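Local coordinates for conserved membrane protein (Chlamydia abortus, PDB 6GZU), which is a secreted effector with a CE-clan catalytic domain that combines deubiquitination and acetylation activities and induces Golgi fragmentation, at residues F38-Y43 with Y101-W106. Numbering follows the deposited sequence.
Sequences FVPSLY and YAYPLW
Phe38 and Tyr101 pair in parallel at the edge of the central mixed sheet, where the short strand 37-38 runs alongside strand 100-107. Their CA atoms lie 4.8 Å apart. Across the segments the backbone contributes a single, weak hydrogen bond: Ala102 N reaches Phe38 O over 3.5 Å, long but nearly straight; a backbone hydrogen bond between Phe38 and Ile100 adds to the pairing. Beyond it Pro40, which has no N-H to offer, turns its ring toward the strand instead and brings CD to 3.0 Å from Ala102 O, a buried carbonyl oxygen that finds no hydrogen-bond donor.

Aromatic contact dominates at Phe38. With CG turned anti to the backbone N (chi1 176°), the Phe38 ring lies on the same side of the sheet as Tyr101, and the two planes are inclined by 26° and displaced, so that little more than their rims overlap. The rings meet through their faces but offset toward the rims: Tyr101 CE2 lies over one face of Phe38, and Tyr101 CD2 comes to 3.3 Å from Phe38 CD1. In return Phe38 CB rests over a face of Tyr101, a CH-pi contact 3.8 Å from the ring centroid.

Apolar packing continues along the strand. Pro40 CB meets Tyr103 CE2 at 3.5 Å, while Pro40 CG reaches Pro104 CD on the next residue. The Tyr103 hydroxyl passes near Phe38 CE1 but finds its polar partner in Asp58 of helix 51-58.

After the bridge the chain leaves the sheet, and Ser41 OG accepts from Tyr43 N in an ST turn. Phe38 also meets the ring of zinc ligand His80, bringing the sheet edge close to the metal site. Helix 51-58 packs on Tyr103, helix 20-33 on Val39 and Pro104, and strand 134-141 pairs antiparallel with strand 100-107 on its other side.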
ATOM      1  N   PHE A  38       6.631   5.392   4.157  1.00 20.38           N
ATOM      2  CA  PHE A  38       5.734   6.364   3.576  1.00 19.77           C
ATOM      3  C   PHE A  38       4.300   5.799   3.563  1.00 18.19           C
ATOM      4  O   PHE A  38       4.029   4.711   3.015  1.00 20.50           O
ATOM      5  CB  PHE A  38       6.166   6.648   2.147  1.00 21.66           C
ATOM      6  CG  PHE A  38       5.265   7.574   1.406  1.00 22.56           C
ATOM      7  CD1 PHE A  38       4.193   7.079   0.658  1.00 22.85           C
ATOM      8  CD2 PHE A  38       5.515   8.937   1.380  1.00 25.25           C
ATOM      9  CE1 PHE A  38       3.376   7.920  -0.049  1.00 24.21           C
ATOM     10  CE2 PHE A  38       4.671   9.802   0.653  1.00 26.75           C
ATOM     11  CZ  PHE A  38       3.606   9.298  -0.032  1.00 25.90           C
ATOM     12  N   VAL A  39       3.378   6.561   4.129  1.00 20.35           N
ATOM     13  CA  VAL A  39       1.949   6.236   4.088  1.00 20.00           C
ATOM     14  C   VAL A  39       1.298   7.123   3.027  1.00 19.67           C
ATOM     15  O   VAL A  39       1.449   8.346   3.065  1.00 21.86           O
ATOM     16  CB  VAL A  39       1.355   6.550   5.438  1.00 21.79           C
ATOM     17  CG1 VAL A  39      -0.196   6.268   5.437  1.00 22.15           C
ATOM     18  CG2 VAL A  39       2.101   5.732   6.522  1.00 24.92           C
ATOM     19  N   PRO A  40       0.628   6.505   2.040  1.00 20.15           N
ATOM     20  CA  PRO A  40       0.013   7.250   0.942  1.00 21.12           C
ATOM     21  C   PRO A  40      -1.285   7.910   1.332  1.00 20.46           C
ATOM     22  O   PRO A  40      -1.642   7.968   2.512  1.00 22.60           O
ATOM     23  CB  PRO A  40      -0.225   6.173  -0.135  1.00 21.26           C
ATOM     24  CG  PRO A  40      -0.540   4.934   0.683  1.00 22.70           C
ATOM     25  CD  PRO A  40       0.424   5.050   1.907  1.00 20.14           C
ATOM     26  N   SER A  41      -2.011   8.410   0.348  1.00 20.25           N
ATOM     27  CA  SER A  41      -3.174   9.258   0.623  1.00 20.63           C
ATOM     28  C   SER A  41      -4.146   8.635   1.606  1.00 21.31           C
ATOM     29  O   SER A  41      -4.536   7.477   1.459  1.00 23.86           O
ATOM     30  CB  SER A  41      -3.930   9.482  -0.675  1.00 22.13           C
ATOM     31  OG  SER A  41      -5.184  10.086  -0.395  1.00 23.23           O
ATOM     32  N   LEU A  42      -4.546   9.403   2.611  1.00 22.74           N
ATOM     33  CA  LEU A  42      -5.555   8.948   3.578  1.00 22.89           C
ATOM     34  C   LEU A  42      -6.962   9.111   3.014  1.00 26.63           C
ATOM     35  O   LEU A  42      -7.945   8.685   3.643  1.00 28.32           O
ATOM     36  CB  LEU A  42      -5.448   9.730   4.889  1.00 23.57           C
ATOM     37  CG  LEU A  42      -4.068   9.803   5.543  1.00 24.86           C
ATOM     38  CD1 LEU A  42      -4.151  10.512   6.900  1.00 23.88           C
ATOM     39  CD2 LEU A  42      -3.443   8.408   5.716  1.00 25.90           C
ATOM     40  N   TYR A  43      -7.070   9.709   1.830  1.00 25.49           N
ATOM     41  CA  TYR A  43      -8.363  10.055   1.242  1.00 28.59           C
ATOM     42  C   TYR A  43      -8.801   9.138   0.076  1.00 28.77           C
ATOM     43  O   TYR A  43      -9.989   8.798  -0.046  1.00 31.36           O
ATOM     44  CB  TYR A  43      -8.310  11.503   0.770  1.00 32.72           C
ATOM     45  CG  TYR A  43      -9.604  12.052   0.274  1.00 37.35           C
ATOM     46  CD1 TYR A  43     -10.663  12.252   1.141  1.00 40.43           C
ATOM     47  CD2 TYR A  43      -9.759  12.416  -1.054  1.00 41.66           C
ATOM     48  CE1 TYR A  43     -11.867  12.786   0.694  1.00 43.50           C
ATOM     49  CE2 TYR A  43     -10.958  12.941  -1.515  1.00 44.57           C
ATOM     50  CZ  TYR A  43     -12.005  13.120  -0.634  1.00 45.70           C
ATOM     51  OH  TYR A  43     -13.194  13.645  -1.091  1.00 49.12           O
ATOM     52  N   TYR A 101       7.313   2.147   0.676  1.00 19.70           N
ATOM     53  CA  TYR A 101       6.060   2.814   0.321  1.00 19.19           C
ATOM     54  C   TYR A 101       4.986   1.753   0.243  1.00 18.33           C
ATOM     55  O   TYR A 101       5.070   0.856  -0.587  1.00 21.08           O
ATOM     56  CB  TYR A 101       6.214   3.512  -1.043  1.00 20.40           C
ATOM     57  CG  TYR A 101       7.165   4.696  -1.016  1.00 20.20           C
ATOM     58  CD1 TYR A 101       8.529   4.517  -0.798  1.00 20.69           C
ATOM     59  CD2 TYR A 101       6.699   6.003  -1.276  1.00 20.10           C
ATOM     60  CE1 TYR A 101       9.393   5.637  -0.759  1.00 22.48           C
ATOM     61  CE2 TYR A 101       7.550   7.111  -1.276  1.00 21.58           C
ATOM     62  CZ  TYR A 101       8.891   6.913  -1.001  1.00 22.50           C
ATOM     63  OH  TYR A 101       9.754   7.997  -0.955  1.00 24.57           O
ATOM     64  N   ALA A 102       3.961   1.837   1.089  1.00 16.78           N
ATOM     65  CA  ALA A 102       2.972   0.773   1.149  1.00 17.38           C
ATOM     66  C   ALA A 102       1.564   1.263   0.819  1.00 16.92           C
ATOM     67  O   ALA A 102       1.049   2.140   1.540  1.00 18.33           O
ATOM     68  CB  ALA A 102       3.002   0.075   2.501  1.00 21.00           C
ATOM     69  N   TYR A 103       0.928   0.686  -0.206  1.00 16.09           N
ATOM     70  CA  TYR A 103      -0.320   1.193  -0.746  1.00 16.50           C
ATOM     71  C   TYR A 103      -1.438   0.197  -0.625  1.00 17.04           C
ATOM     72  O   TYR A 103      -1.431  -0.865  -1.266  1.00 17.77           O
ATOM     73  CB  TYR A 103      -0.153   1.423  -2.269  1.00 17.08           C
ATOM     74  CG  TYR A 103       0.832   2.509  -2.607  1.00 18.44           C
ATOM     75  CD1 TYR A 103       2.216   2.250  -2.637  1.00 19.13           C
ATOM     76  CD2 TYR A 103       0.388   3.813  -2.812  1.00 19.52           C
ATOM     77  CE1 TYR A 103       3.117   3.290  -2.910  1.00 19.48           C
ATOM     78  CE2 TYR A 103       1.271   4.866  -3.061  1.00 19.25           C
ATOM     79  CZ  TYR A 103       2.625   4.608  -3.082  1.00 18.86           C
ATOM     80  OH  TYR A 103       3.476   5.664  -3.344  1.00 20.38           O
ATOM     81  N   PRO A 104      -2.464   0.556   0.140  1.00 16.83           N
ATOM     82  CA  PRO A 104      -3.705  -0.257   0.119  1.00 19.03           C
ATOM     83  C   PRO A 104      -4.315  -0.151  -1.271  1.00 18.05           C
ATOM     84  O   PRO A 104      -4.425   0.956  -1.844  1.00 19.15           O
ATOM     85  CB  PRO A 104      -4.600   0.447   1.164  1.00 20.04           C
ATOM     86  CG  PRO A 104      -3.576   1.151   2.089  1.00 20.07           C
ATOM     87  CD  PRO A 104      -2.487   1.619   1.166  1.00 18.18           C
ATOM     88  N   LEU A 105      -4.718  -1.287  -1.834  1.00 17.33           N
ATOM     89  CA  LEU A 105      -5.213  -1.343  -3.197  1.00 17.42           C
ATOM     90  C   LEU A 105      -6.575  -2.038  -3.163  1.00 19.34           C
ATOM     91  O   LEU A 105      -6.660  -3.185  -2.710  1.00 22.17           O
ATOM     92  CB  LEU A 105      -4.190  -2.051  -4.118  1.00 21.59           C
ATOM     93  CG  LEU A 105      -4.389  -1.925  -5.633  1.00 22.68           C
ATOM     94  CD1 LEU A 105      -3.164  -2.213  -6.448  1.00 21.49           C
ATOM     95  CD2 LEU A 105      -5.408  -3.020  -6.017  1.00 22.78           C
ATOM     96  N   TRP A 106      -7.591  -1.346  -3.673  1.00 19.35           N
ATOM     97  CA  TRP A 106      -8.997  -1.758  -3.661  1.00 20.98           C
ATOM     98  C   TRP A 106      -9.344  -2.369  -5.010  1.00 21.01           C
ATOM     99  O   TRP A 106      -8.932  -1.864  -6.045  1.00 21.21           O
ATOM    100  CB  TRP A 106      -9.861  -0.522  -3.459  1.00 22.45           C
ATOM    101  CG  TRP A 106     -11.292  -0.820  -3.246  1.00 24.19           C
ATOM    102  CD1 TRP A 106     -11.917  -0.979  -2.040  1.00 26.76           C
ATOM    103  CD2 TRP A 106     -12.323  -0.954  -4.255  1.00 25.18           C
ATOM    104  NE1 TRP A 106     -13.266  -1.229  -2.229  1.00 27.62           N
ATOM    105  CE2 TRP A 106     -13.540  -1.215  -3.572  1.00 26.54           C
ATOM    106  CE3 TRP A 106     -12.336  -0.889  -5.659  1.00 26.05           C
ATOM    107  CZ2 TRP A 106     -14.742  -1.407  -4.245  1.00 28.12           C
ATOM    108  CZ3 TRP A 106     -13.549  -1.100  -6.333  1.00 26.20           C
ATOM    109  CH2 TRP A 106     -14.725  -1.342  -5.625  1.00 28.13           C
TER